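Local coordinates for DUF4974 domain-containing protein (Parabacteroides distasonis, PDB 4M0N) that is of unconfirmed function but probably acts as a membrane-bound FecR-type anti-sigma factor, restraining a sigma factor in signalling, at residues L160-N163 / R164-I167; V170-D173 / L174-M177; T53-S57 / D58-V62; V33-P36 / D37-V41. The protein carries 1 engineered substitution. All coordinates share one frame; numbering follows the deposited sequence. Where two conformers were deposited one is given.

Interaction 1. Residues L160-N163 / R164-I167; sequences LYFN and RTPI
Between Phe-162 and Thr-165 the extended backbone turns a corner, because Arg-164 takes left-handed backbone angles and brings Thr-165 back against the residues just before the bend. The hydroxyl of Thr-165 closes this corner. Its OG1 accepts the backbone N-H of Asn-163, with N to OG1 3.1 Å, in a bent bond whose angle at the hydrogen is 138°. A chi1 of -57° sets OG1 opposite its own carbonyl carbon and lets it reach that N-H, where it also lies 3.3 Å from Phe-162 CA. The same oxygen stands at the edge of the Phe-162 ring, near its plane, 3.9 Å from CD1. The methyl touches that ring atom too, Thr-165 CG2 to Phe-162 CD1 being 4.1 Å. With a valine here a methyl would take the place of the hydroxyl, and the N-H of Asn-163 would probably lose this acceptor, while a bulkier carbon pressed on Phe-162 CA. The polar ends at the corner turn to other partners: Tyr-161 OH and Asn-163 ND2 share the carboxylate of Glu-147, and Arg-164 makes a cation-pi contact with Tyr-193. Across the two-stranded antiparallel sheet with strand 193-199, Arg-164 and Thr-165 both face Ile-194, which makes this kink a G1 beta bulge in the FecR C-terminal region.

Interaction 2. Residues V170-D173 / L174-M177; sequences VIHD and LERM
Asp-173 OD1 is gripped twice, by the guanidinium of Arg-176 and by Lys-99 NZ, both in salt bridges. This is an i to i+3 pairing along the alpha helix 167-178. Arg-176 NH2 comes to 3.0 Å from Asp-173 OD1 and meets it nearly along its C-O axis, but the bond is bent to 136° at the hydrogen, and the carboxylate and guanidinium planes stand 60° apart. The arginine folds back along the helix through a bend at chi3 (-69°), which lays one guanidinium face over the carbonyl oxygen of His-172, 3.6 Å above the plane and nearer the rim than the centre. NH1 lies 3.7 Å from His-172 CB and binds Asp-104 and Glu-103; His-172 ND1 is bonded to Asp-104 as well. These two acids probably offset the arginine's charge and fix the position of its guanidinium. Glu-175 lies alongside His-172, and its OE2 accepts the backbone N-H of Ile-182. The apolar side of the helix packs on strand 159-166 and helix 203-214. There Leu-174 and Val-170, one turn apart, run alongside each other, with Leu-174 CD1 4.1 Å from Val-170 CG1.

Interaction 3. Residues T53-S57 / D58-V62; sequences TEFTS and DIRLV
The Phe-55 ring lies over the CB and CG of Arg-60, and the dispersive part of the contact is built round it. In a CH-pi contact, Arg-60 CB sits 3.8 Å from the Phe-55 ring centroid and only 5° off the ring normal, while Arg-60 CG continues over Phe-55 CD2 at 3.8 Å. At the ring edge two further groups meet it: the carbonyl oxygen of Leu-61, in the ring plane and 3.7 Å from Phe-55 CE1, and the methyl Val-62 CG1, 4.0 Å from Phe-55 CZ. An alanine in place of Phe-55 would remove the ring, so the aliphatic part of Arg-60 would probably lose its cover and Val-62 CG1 its apolar neighbour. The polar part is a single short bond in the loop. Ser-57 OG donates to Ile-59 O at 2.7 Å, in the carbonyl plane and on a lone pair. With chi1 at 65°, OG lies between the serine's own backbone N and carbonyl carbon, which directs it toward the carbonyl of Ile-59, two residues on. The charged end of Arg-60 leads away to Asp-37 in a salt bridge and to the backbone oxygens of Met-73, Lys-78 and Leu-92. The loop joins strand 48-51 to strand 60-65, its ring covering the first residues of the latter, which pairs through Arg-60 and Val-62 with strand 80-83, while Arg-60 and Val-62 also touch strand 67-72.

Interaction 4. Residues V33-P36 / D37-V41; sequences VTLP and DGTVV
Leu-35 and Val-41 pack closely on one face of a beta hairpin whose strands 31-34 and 40-43 are joined by a short loop that contains a type I turn from Leu-35 to Gly-38. Leu-35 CD1 meets Val-41 CG2 at 3.6 Å, and Val-33 CG1 lies 3.9 Å from Val-41 CB with the two valines side by side. Met-49, Tyr-51 and Phe-80 cover this side. The other face, carrying Thr-34 and Val-40, is looser: Thr-34 OG1 comes no nearer than 4.2 Å to Val-40 CG2, and Thr-34 is exposed. Val-33 and Val-41 form a hydrogen-bonded antiparallel pair, and the bond from Leu-35 N to Thr-39 O (2.7 Å) closes the loop end. Gly-38 takes a positive phi (93°), where a CB would jam against the preceding carbonyl oxygen. Asp-37 holds the turn through both carboxylate oxygens. Its OD1 accepts Thr-39 N at 2.9 Å from above the carboxylate plane, forming an Asx turn, and lies against Leu-35 CB at 3.3 Å. Thr-39 OG1 donates to Asp-37 OD2 at 2.6 Å on the syn side, 32° out of the carboxylate plane.

In the fold
The four contacts form two pairs, one in each family region. Interactions 3 and 4 join in the FecR region, their centres 12 Å apart: Arg-60 NH1 reaches Asp-37 OD2 at 2.7 Å, and Phe-55 CE2 lies 3.6 Å from Asp-37 OD1, so the loop packs on the hairpin turn. In the C-terminal region, interactions 1 and 2 touch where strand 159-166 runs into helix 167-178, with Leu-160 CD2 3.4 Å from Met-177 CE. The pairs sit on opposite sides of the chain's centre; interactions 2 and 4 are about 27 Å apart between centres. Interaction 2 lies nearest the bound magnesium ion, about 6 Å from the Arg-176 side chain, too far for a direct bond.

Interaction 1. Residues L160-N163 / R164-I167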
ATOM      1  N   LEU A 160      -1.590 -11.282  -1.883  1.00 22.14           N
ATOM      2  CA  LEU A 160      -0.618 -10.450  -2.576  1.00 23.01           C
ATOM      3  C   LEU A 160      -1.064 -10.330  -4.011  1.00 23.53           C
ATOM      4  O   LEU A 160      -1.558 -11.285  -4.589  1.00 25.88           O
ATOM      5  CB  LEU A 160       0.769 -11.103  -2.550  1.00 24.09           C
ATOM      6  CG  LEU A 160       1.417 -11.222  -1.180  1.00 26.10           C
ATOM      7  CD1 LEU A 160       2.615 -12.166  -1.227  1.00 26.42           C
ATOM      8  CD2 LEU A 160       1.835  -9.852  -0.655  1.00 29.04           C
ATOM      9  N   TYR A 161      -0.919  -9.136  -4.576  1.00 22.66           N
ATOM     10  CA  TYR A 161      -1.239  -8.932  -5.973  1.00 23.80           C
ATOM     11  C   TYR A 161      -0.121  -8.122  -6.612  1.00 23.50           C
ATOM     12  O   TYR A 161       0.178  -7.002  -6.161  1.00 23.30           O
ATOM     13  CB  TYR A 161      -2.564  -8.173  -6.086  1.00 22.37           C
ATOM     14  CG  TYR A 161      -2.903  -7.711  -7.485  1.00 26.84           C
ATOM     15  CD1 TYR A 161      -2.920  -8.597  -8.559  1.00 25.65           C
ATOM     16  CD2 TYR A 161      -3.203  -6.385  -7.735  1.00 25.59           C
ATOM     17  CE1 TYR A 161      -3.246  -8.162  -9.837  1.00 27.97           C
ATOM     18  CE2 TYR A 161      -3.538  -5.946  -9.000  1.00 24.63           C
ATOM     19  CZ  TYR A 161      -3.565  -6.832 -10.046  1.00 25.07           C
ATOM     20  OH  TYR A 161      -3.882  -6.400 -11.306  1.00 25.07           O
ATOM     21  N   PHE A 162       0.481  -8.695  -7.648  1.00 24.66           N
ATOM     22  CA  PHE A 162       1.542  -8.012  -8.382  1.00 25.82           C
ATOM     23  C   PHE A 162       1.115  -7.916  -9.825  1.00 24.79           C
ATOM     24  O   PHE A 162       0.669  -8.883 -10.419  1.00 25.96           O
ATOM     25  CB  PHE A 162       2.878  -8.737  -8.242  1.00 28.36           C
ATOM     26  CG  PHE A 162       3.268  -9.013  -6.811  1.00 27.40           C
ATOM     27  CD1 PHE A 162       3.320  -7.985  -5.875  1.00 29.52           C
ATOM     28  CD2 PHE A 162       3.579 -10.302  -6.404  1.00 30.45           C
ATOM     29  CE1 PHE A 162       3.682  -8.232  -4.554  1.00 28.33           C
ATOM     30  CE2 PHE A 162       3.941 -10.549  -5.088  1.00 27.18           C
ATOM     31  CZ  PHE A 162       3.995  -9.523  -4.166  1.00 26.93           C
ATOM     32  N   ASN A 163       1.201  -6.717 -10.365  1.00 29.24           N
ATOM     33  CA  ASN A 163       0.896  -6.495 -11.760  1.00 30.24           C
ATOM     34  C   ASN A 163       1.991  -5.611 -12.304  1.00 28.30           C
ATOM     35  O   ASN A 163       1.963  -4.407 -12.120  1.00 27.26           O
ATOM     36  CB  ASN A 163      -0.476  -5.861 -11.916  1.00 28.16           C
ATOM     37  CG  ASN A 163      -0.843  -5.605 -13.372  1.00 36.30           C
ATOM     38  OD1 ASN A 163      -0.305  -6.230 -14.296  1.00 36.39           O
ATOM     39  ND2 ASN A 163      -1.777  -4.690 -13.582  1.00 32.88           N
ATOM     40  N   ARG A 164       2.975  -6.236 -12.957  1.00 30.25           N
ATOM     41  CA  ARG A 164       4.176  -5.525 -13.412  1.00 34.13           C
ATOM     42  C   ARG A 164       4.776  -4.719 -12.262  1.00 33.51           C
ATOM     43  O   ARG A 164       5.193  -3.554 -12.400  1.00 32.98           O
ATOM     44  CB  ARG A 164       3.866  -4.633 -14.626  1.00 39.13           C
ATOM     45  CG  ARG A 164       5.109  -4.306 -15.444  1.00 42.67           C
ATOM     46  CD  ARG A 164       4.781  -3.632 -16.770  1.00 49.51           C
ATOM     47  NE  ARG A 164       5.965  -3.631 -17.632  1.00 57.28           N
ATOM     48  CZ  ARG A 164       7.005  -2.806 -17.502  1.00 59.80           C
ATOM     49  NH1 ARG A 164       7.025  -1.873 -16.553  1.00 57.19           N
ATOM     50  NH2 ARG A 164       8.034  -2.910 -18.339  1.00 61.87           N
ATOM     51  N   THR A 165       4.805  -5.349 -11.093  1.00 30.14           N
ATOM     52  CA  THR A 165       5.332  -4.709  -9.918  1.00 28.28           C
ATOM     53  C   THR A 165       6.833  -4.874  -9.904  1.00 29.94           C
ATOM     54  O   THR A 165       7.326  -5.985 -10.101  1.00 29.58           O
ATOM     55  CB  THR A 165       4.747  -5.345  -8.644  1.00 26.47           C
ATOM     56  OG1 THR A 165       3.326  -5.243  -8.699  1.00 29.16           O
ATOM     57  CG2 THR A 165       5.256  -4.653  -7.408  1.00 29.00           C
ATOM     58  N   PRO A 166       7.582  -3.784  -9.668  1.00 29.41           N
ATOM     59  CA  PRO A 166       9.027  -3.956  -9.593  1.00 31.12           C
ATOM     60  C   PRO A 166       9.438  -4.870  -8.434  1.00 32.88           C
ATOM     61  O   PRO A 166       8.854  -4.777  -7.356  1.00 28.50           O
ATOM     62  CB  PRO A 166       9.536  -2.535  -9.344  1.00 33.60           C
ATOM     63  CG  PRO A 166       8.462  -1.651  -9.867  1.00 35.10           C
ATOM     64  CD  PRO A 166       7.191  -2.368  -9.574  1.00 32.42           C
ATOM     65  N   ILE A 167      10.432  -5.722  -8.674  1.00 32.68           N
ATOM     66  CA  ILE A 167      10.932  -6.667  -7.661  1.00 31.29           C
ATOM     67  C   ILE A 167      11.329  -5.957  -6.354  1.00 31.03           C
ATOM     68  O   ILE A 167      11.055  -6.470  -5.277  1.00 27.19           O
ATOM     69  CB  ILE A 167      12.054  -7.591  -8.225  1.00 35.47           C
ATOM     70  CG1 ILE A 167      12.472  -8.669  -7.213  1.00 32.68           C
ATOM     71  CG2 ILE A 167      13.282  -6.797  -8.658  1.00 34.90           C
ATOM     72  CD1 ILE A 167      11.369  -9.605  -6.781  1.00 34.85           C
TER

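Interaction 2. Residues V170-D173 / L174-M177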
ATOM      1  N   VAL A 170       8.098  -5.443  -4.562  1.00 23.38           N
ATOM      2  CA  VAL A 170       7.655  -6.771  -4.112  1.00 23.46           C
ATOM      3  C   VAL A 170       8.370  -7.152  -2.815  1.00 21.64           C
ATOM      4  O   VAL A 170       7.738  -7.593  -1.858  1.00 20.68           O
ATOM      5  CB  VAL A 170       7.939  -7.841  -5.196  1.00 24.42           C
ATOM      6  CG1 VAL A 170       7.820  -9.246  -4.634  1.00 30.33           C
ATOM      7  CG2 VAL A 170       6.987  -7.659  -6.378  1.00 24.32           C
ATOM      8  N   ILE A 171       9.685  -6.991  -2.787  1.00 23.34           N
ATOM      9  CA  ILE A 171      10.447  -7.414  -1.621  1.00 24.20           C
ATOM     10  C   ILE A 171      10.058  -6.630  -0.376  1.00 23.06           C
ATOM     11  O   ILE A 171       9.997  -7.184   0.710  1.00 20.60           O
ATOM     12  CB  ILE A 171      11.969  -7.322  -1.883  1.00 31.67           C
ATOM     13  CG1 ILE A 171      12.371  -8.429  -2.858  1.00 32.58           C
ATOM     14  CG2 ILE A 171      12.756  -7.383  -0.591  1.00 33.81           C
ATOM     15  CD1 ILE A 171      13.766  -8.240  -3.395  1.00 41.83           C
ATOM     16  N   HIS A 172       9.783  -5.341  -0.522  1.00 22.29           N
ATOM     17  CA  HIS A 172       9.306  -4.584   0.638  1.00 21.04           C
ATOM     18  C   HIS A 172       7.949  -5.111   1.133  1.00 18.04           C
ATOM     19  O   HIS A 172       7.758  -5.283   2.325  1.00 19.54           O
ATOM     20  CB  HIS A 172       9.204  -3.120   0.280  1.00 21.93           C
ATOM     21  CG  HIS A 172      10.516  -2.408   0.305  1.00 28.09           C
ATOM     22  ND1 HIS A 172      10.628  -1.061   0.582  1.00 33.41           N
ATOM     23  CD2 HIS A 172      11.776  -2.864   0.120  1.00 31.61           C
ATOM     24  CE1 HIS A 172      11.906  -0.715   0.552  1.00 30.61           C
ATOM     25  NE2 HIS A 172      12.624  -1.790   0.271  1.00 33.19           N
ATOM     26  N   ASP A 173       7.035  -5.418   0.217  1.00 18.40           N
ATOM     27  CA  ASP A 173       5.752  -6.015   0.597  1.00 18.51           C
ATOM     28  C   ASP A 173       5.942  -7.326   1.336  1.00 19.45           C
ATOM     29  O   ASP A 173       5.260  -7.609   2.345  1.00 19.63           O
ATOM     30  CB  ASP A 173       4.865  -6.310  -0.609  1.00 23.42           C
ATOM     31  CG  ASP A 173       4.322  -5.067  -1.272  1.00 28.29           C
ATOM     32  OD1 ASP A 173       4.395  -3.979  -0.686  1.00 28.00           O
ATOM     33  OD2 ASP A 173       3.785  -5.216  -2.388  1.00 34.20           O
ATOM     34  N   LEU A 174       6.854  -8.157   0.834  1.00 18.76           N
ATOM     35  CA  LEU A 174       7.106  -9.443   1.484  1.00 20.02           C
ATOM     36  C   LEU A 174       7.705  -9.276   2.869  1.00 19.32           C
ATOM     37  O   LEU A 174       7.249  -9.919   3.843  1.00 19.30           O
ATOM     38  CB  LEU A 174       8.003 -10.332   0.624  1.00 21.80           C
ATOM     39  CG  LEU A 174       7.491 -10.719  -0.775  1.00 22.49           C
ATOM     40  CD1 LEU A 174       8.492 -11.656  -1.437  1.00 22.78           C
ATOM     41  CD2 LEU A 174       6.108 -11.335  -0.766  1.00 24.09           C
ATOM     42  N   GLU A 175       8.698  -8.404   2.983  1.00 18.92           N
ATOM     43  CA  GLU A 175       9.293  -8.151   4.289  1.00 20.70           C
ATOM     44  C   GLU A 175       8.263  -7.712   5.315  1.00 19.50           C
ATOM     45  O   GLU A 175       8.242  -8.180   6.464  1.00 20.14           O
ATOM     46  CB  GLU A 175      10.376  -7.072   4.217  1.00 23.23           C
ATOM     47  CG  GLU A 175      11.611  -7.441   3.444  1.00 27.24           C
ATOM     48  CD  GLU A 175      12.654  -6.352   3.549  1.00 31.68           C
ATOM     49  OE1 GLU A 175      12.411  -5.257   2.994  1.00 37.36           O
ATOM     50  OE2 GLU A 175      13.692  -6.609   4.177  1.00 29.37           O
ATOM     51  N   ARG A 176       7.373  -6.819   4.901  1.00 18.12           N
ATOM     52  CA  ARG A 176       6.349  -6.325   5.793  1.00 17.84           C
ATOM     53  C   ARG A 176       5.262  -7.353   6.141  1.00 18.58           C
ATOM     54  O   ARG A 176       4.817  -7.439   7.285  1.00 18.35           O
ATOM     55  CB  ARG A 176       5.706  -5.089   5.173  1.00 17.17           C
ATOM     56  CG  ARG A 176       6.638  -3.907   5.194  1.00 17.54           C
ATOM     57  CD  ARG A 176       5.901  -2.629   4.801  1.00 16.88           C
ATOM     58  NE  ARG A 176       5.534  -2.645   3.396  1.00 15.47           N
ATOM     59  CZ  ARG A 176       6.139  -1.955   2.427  1.00 15.79           C
ATOM     60  NH1 ARG A 176       7.163  -1.175   2.681  1.00 16.40           N
ATOM     61  NH2 ARG A 176       5.717  -2.076   1.170  1.00 15.97           N
ATOM     62  N   MET A 177       4.849  -8.122   5.144  1.00 18.96           N
ATOM     63  CA  MET A 177       3.826  -9.150   5.351  1.00 22.64           C
ATOM     64  C   MET A 177       4.291 -10.251   6.262  1.00 23.90           C
ATOM     65  O   MET A 177       3.538 -10.660   7.146  1.00 24.91           O
ATOM     66  CB  MET A 177       3.400  -9.798   4.032  1.00 24.47           C
ATOM     67  CG  MET A 177       2.417 -10.961   4.216  1.00 27.73           C
ATOM     68  SD  MET A 177       1.573 -11.397   2.675  1.00 30.13           S
ATOM     69  CE  MET A 177       0.407 -10.043   2.407  1.00 39.83           C
TER

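Interaction 3. Residues T53-S57 / D58-V62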
ATOM      1  N   THR A  53      -9.641  11.847  18.684  1.00 31.26           N
ATOM      2  CA  THR A  53     -10.722  11.052  19.296  1.00 33.07           C
ATOM      3  C   THR A  53     -12.129  11.629  18.972  1.00 33.26           C
ATOM      4  O   THR A  53     -13.134  10.951  19.133  1.00 35.80           O
ATOM      5  CB  THR A  53     -10.460  10.843  20.798  1.00 36.07           C
ATOM      6  OG1 THR A  53     -10.155  12.100  21.389  1.00 34.79           O
ATOM      7  CG2 THR A  53      -9.256   9.870  20.990  1.00 39.00           C
ATOM      8  N   GLU A  54     -12.177  12.868  18.493  1.00 33.80           N
ATOM      9  CA  GLU A  54     -13.393  13.485  17.969  0.50 34.53           C
ATOM     10  C   GLU A  54     -13.023  14.362  16.773  1.00 34.03           C
ATOM     11  O   GLU A  54     -12.013  15.061  16.832  1.00 31.52           O
ATOM     12  CB  GLU A  54     -14.028  14.338  19.077  0.50 38.38           C
ATOM     13  CG  GLU A  54     -15.342  15.019  18.735  0.50 40.33           C
ATOM     14  CD  GLU A  54     -16.083  15.484  19.987  0.50 43.16           C
ATOM     15  OE1 GLU A  54     -15.638  15.149  21.107  0.50 42.00           O
ATOM     16  OE2 GLU A  54     -17.114  16.178  19.861  0.50 44.84           O
ATOM     17  N   PHE A  55     -13.826  14.337  15.708  1.00 33.40           N
ATOM     18  CA  PHE A  55     -13.604  15.200  14.549  1.00 35.11           C
ATOM     19  C   PHE A  55     -14.355  16.512  14.843  1.00 40.50           C
ATOM     20  O   PHE A  55     -15.569  16.601  14.634  1.00 43.59           O
ATOM     21  CB  PHE A  55     -14.145  14.566  13.255  1.00 31.63           C
ATOM     22  CG  PHE A  55     -13.332  13.401  12.744  1.00 26.86           C
ATOM     23  CD1 PHE A  55     -11.984  13.565  12.444  1.00 25.70           C
ATOM     24  CD2 PHE A  55     -13.927  12.164  12.494  1.00 26.69           C
ATOM     25  CE1 PHE A  55     -11.240  12.506  11.926  1.00 22.74           C
ATOM     26  CE2 PHE A  55     -13.181  11.100  12.001  1.00 24.71           C
ATOM     27  CZ  PHE A  55     -11.852  11.273  11.721  1.00 23.99           C
ATOM     28  N   THR A  56     -13.644  17.503  15.359  1.00 46.36           N
ATOM     29  CA  THR A  56     -14.283  18.758  15.783  1.00 55.87           C
ATOM     30  C   THR A  56     -14.232  19.856  14.718  1.00 58.52           C
ATOM     31  O   THR A  56     -14.931  20.867  14.840  1.00 58.97           O
ATOM     32  CB  THR A  56     -13.659  19.298  17.088  1.00 52.56           C
ATOM     33  OG1 THR A  56     -12.249  19.483  16.912  1.00 52.13           O
ATOM     34  CG2 THR A  56     -13.909  18.332  18.242  1.00 48.62           C
ATOM     35  N   SER A  57     -13.410  19.676  13.683  1.00 47.29           N
ATOM     36  CA  SER A  57     -13.254  20.722  12.670  1.00 52.04           C
ATOM     37  C   SER A  57     -14.282  20.539  11.549  1.00 49.92           C
ATOM     38  O   SER A  57     -15.154  19.674  11.647  1.00 56.59           O
ATOM     39  CB  SER A  57     -11.830  20.714  12.124  1.00 53.01           C
ATOM     40  OG  SER A  57     -11.578  19.516  11.431  1.00 50.42           O
ATOM     41  N   ASP A  58     -14.189  21.363  10.502  1.00 42.60           N
ATOM     42  CA  ASP A  58     -15.052  21.228   9.318  1.00 42.02           C
ATOM     43  C   ASP A  58     -14.570  20.132   8.348  1.00 34.82           C
ATOM     44  O   ASP A  58     -15.183  19.898   7.297  1.00 33.97           O
ATOM     45  CB  ASP A  58     -15.143  22.557   8.559  1.00 41.19           C
ATOM     46  CG  ASP A  58     -13.788  23.044   8.052  1.00 53.41           C
ATOM     47  OD1 ASP A  58     -12.824  23.068   8.848  1.00 60.69           O
ATOM     48  OD2 ASP A  58     -13.688  23.402   6.856  1.00 64.82           O
ATOM     49  N   ILE A  59     -13.460  19.484   8.679  1.00 34.16           N
ATOM     50  CA  ILE A  59     -12.984  18.371   7.877  1.00 31.84           C
ATOM     51  C   ILE A  59     -12.705  17.231   8.832  1.00 28.84           C
ATOM     52  O   ILE A  59     -12.451  17.445  10.023  1.00 31.80           O
ATOM     53  CB  ILE A  59     -11.703  18.722   7.077  1.00 31.79           C
ATOM     54  CG1 ILE A  59     -10.572  19.140   8.013  1.00 34.61           C
ATOM     55  CG2 ILE A  59     -11.989  19.844   6.090  1.00 34.88           C
ATOM     56  CD1 ILE A  59      -9.209  19.165   7.347  1.00 38.51           C
ATOM     57  N   ARG A  60     -12.814  16.020   8.319  1.00 24.41           N
ATOM     58  CA  ARG A  60     -12.421  14.851   9.055  1.00 22.00           C
ATOM     59  C   ARG A  60     -11.011  14.499   8.569  1.00 22.77           C
ATOM     60  O   ARG A  60     -10.874  13.881   7.530  1.00 23.49           O
ATOM     61  CB  ARG A  60     -13.378  13.711   8.730  1.00 22.01           C
ATOM     62  CG  ARG A  60     -14.787  13.947   9.238  1.00 24.18           C
ATOM     63  CD  ARG A  60     -15.735  12.864   8.759  1.00 23.43           C
ATOM     64  NE  ARG A  60     -16.052  13.008   7.356  1.00 23.53           N
ATOM     65  CZ  ARG A  60     -16.592  12.058   6.588  1.00 24.17           C
ATOM     66  NH1 ARG A  60     -16.861  10.856   7.070  1.00 24.62           N
ATOM     67  NH2 ARG A  60     -16.902  12.314   5.323  1.00 22.93           N
ATOM     68  N   LEU A  61      -9.988  14.880   9.333  1.00 20.94           N
ATOM     69  CA  LEU A  61      -8.590  14.720   8.915  1.00 23.11           C
ATOM     70  C   LEU A  61      -7.863  13.627   9.677  1.00 21.56           C
ATOM     71  O   LEU A  61      -7.884  13.606  10.902  1.00 21.16           O
ATOM     72  CB  LEU A  61      -7.834  16.030   9.142  1.00 24.76           C
ATOM     73  CG  LEU A  61      -6.333  16.009   8.811  1.00 26.56           C
ATOM     74  CD1 LEU A  61      -6.147  15.945   7.311  1.00 26.15           C
ATOM     75  CD2 LEU A  61      -5.708  17.264   9.392  1.00 28.87           C
ATOM     76  N   VAL A  62      -7.207  12.729   8.946  1.00 17.32           N
ATOM     77  CA  VAL A  62      -6.284  11.768   9.523  1.00 16.63           C
ATOM     78  C   VAL A  62      -4.946  11.872   8.770  1.00 15.67           C
ATOM     79  O   VAL A  62      -4.888  12.377   7.626  1.00 14.76           O
ATOM     80  CB  VAL A  62      -6.849  10.341   9.580  1.00 17.11           C
ATOM     81  CG1 VAL A  62      -8.219  10.327  10.270  1.00 17.82           C
ATOM     82  CG2 VAL A  62      -6.925   9.699   8.203  1.00 18.14           C
TER

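Interaction 4. Residues V33-P36 / D37-V41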
ATOM      1  N   VAL A  33      -9.666  -0.463  12.609  1.00 21.17           N
ATOM      2  CA  VAL A  33     -10.197   0.494  13.548  1.00 24.40           C
ATOM      3  C   VAL A  33     -11.394   1.202  12.965  1.00 24.79           C
ATOM      4  O   VAL A  33     -11.481   1.450  11.764  1.00 25.46           O
ATOM      5  CB  VAL A  33      -9.133   1.503  14.016  1.00 27.89           C
ATOM      6  CG1 VAL A  33      -8.700   2.388  12.874  1.00 23.58           C
ATOM      7  CG2 VAL A  33      -9.640   2.355  15.173  1.00 36.86           C
ATOM      8  N   THR A  34     -12.347   1.498  13.828  1.00 24.52           N
ATOM      9  CA  THR A  34     -13.457   2.298  13.432  1.00 26.45           C
ATOM     10  C   THR A  34     -13.237   3.694  14.004  1.00 24.21           C
ATOM     11  O   THR A  34     -13.058   3.869  15.220  1.00 24.69           O
ATOM     12  CB  THR A  34     -14.773   1.698  13.907  1.00 25.18           C
ATOM     13  OG1 THR A  34     -14.863   0.371  13.407  1.00 25.87           O
ATOM     14  CG2 THR A  34     -15.922   2.482  13.387  1.00 23.63           C
ATOM     15  N   LEU A  35     -13.262   4.685  13.124  1.00 23.83           N
ATOM     16  CA  LEU A  35     -13.089   6.061  13.540  1.00 23.03           C
ATOM     17  C   LEU A  35     -14.361   6.662  14.152  1.00 26.78           C
ATOM     18  O   LEU A  35     -15.451   6.104  14.021  1.00 23.63           O
ATOM     19  CB  LEU A  35     -12.617   6.892  12.341  1.00 23.46           C
ATOM     20  CG  LEU A  35     -11.248   6.501  11.809  1.00 21.93           C
ATOM     21  CD1 LEU A  35     -10.920   7.307  10.566  1.00 21.84           C
ATOM     22  CD2 LEU A  35     -10.173   6.711  12.866  1.00 26.49           C
ATOM     23  N   PRO A  36     -14.234   7.818  14.819  1.00 26.87           N
ATOM     24  CA  PRO A  36     -15.386   8.445  15.493  1.00 28.92           C
ATOM     25  C   PRO A  36     -16.577   8.755  14.596  1.00 27.98           C
ATOM     26  O   PRO A  36     -17.701   8.872  15.092  1.00 29.78           O
ATOM     27  CB  PRO A  36     -14.798   9.749  16.035  1.00 30.65           C
ATOM     28  CG  PRO A  36     -13.352   9.462  16.204  1.00 30.48           C
ATOM     29  CD  PRO A  36     -12.989   8.568  15.070  1.00 27.34           C
ATOM     30  N   ASP A  37     -16.334   8.934  13.296  1.00 27.62           N
ATOM     31  CA  ASP A  37     -17.401   9.189  12.341  1.00 25.56           C
ATOM     32  C   ASP A  37     -18.006   7.897  11.775  1.00 25.50           C
ATOM     33  O   ASP A  37     -18.877   7.962  10.907  1.00 26.91           O
ATOM     34  CB  ASP A  37     -16.854  10.024  11.166  1.00 25.56           C
ATOM     35  CG  ASP A  37     -15.833   9.262  10.341  1.00 22.81           C
ATOM     36  OD1 ASP A  37     -15.233   8.324  10.899  1.00 23.44           O
ATOM     37  OD2 ASP A  37     -15.652   9.585   9.135  1.00 23.40           O
ATOM     38  N   GLY A  38     -17.494   6.739  12.193  1.00 23.13           N
ATOM     39  CA  GLY A  38     -17.968   5.458  11.658  1.00 24.10           C
ATOM     40  C   GLY A  38     -17.169   4.919  10.479  1.00 21.80           C
ATOM     41  O   GLY A  38     -17.444   3.826   9.987  1.00 22.13           O
ATOM     42  N   THR A  39     -16.193   5.691   9.994  1.00 20.91           N
ATOM     43  CA  THR A  39     -15.299   5.229   8.961  1.00 19.58           C
ATOM     44  C   THR A  39     -14.477   4.044   9.460  1.00 18.34           C
ATOM     45  O   THR A  39     -13.936   4.087  10.557  1.00 19.75           O
ATOM     46  CB  THR A  39     -14.371   6.384   8.522  1.00 19.31           C
ATOM     47  OG1 THR A  39     -15.141   7.356   7.798  1.00 19.87           O
ATOM     48  CG2 THR A  39     -13.187   5.859   7.669  1.00 18.25           C
ATOM     49  N   VAL A  40     -14.369   3.001   8.650  1.00 18.32           N
ATOM     50  CA  VAL A  40     -13.596   1.829   8.997  1.00 19.54           C
ATOM     51  C   VAL A  40     -12.273   1.936   8.262  1.00 17.24           C
ATOM     52  O   VAL A  40     -12.244   2.224   7.054  1.00 17.42           O
ATOM     53  CB  VAL A  40     -14.297   0.537   8.545  1.00 22.65           C
ATOM     54  CG1 VAL A  40     -13.417  -0.682   8.812  1.00 24.66           C
ATOM     55  CG2 VAL A  40     -15.586   0.393   9.316  1.00 25.65           C
ATOM     56  N   VAL A  41     -11.195   1.754   8.993  1.00 15.99           N
ATOM     57  CA  VAL A  41      -9.887   1.765   8.409  1.00 15.80           C
ATOM     58  C   VAL A  41      -9.189   0.435   8.709  1.00 16.58           C
ATOM     59  O   VAL A  41      -9.120   0.015   9.881  1.00 18.66           O
ATOM     60  CB  VAL A  41      -8.993   2.890   8.996  1.00 15.61           C
ATOM     61  CG1 VAL A  41      -7.694   2.967   8.218  1.00 16.06           C
ATOM     62  CG2 VAL A  41      -9.741   4.250   9.018  1.00 17.38           C
TER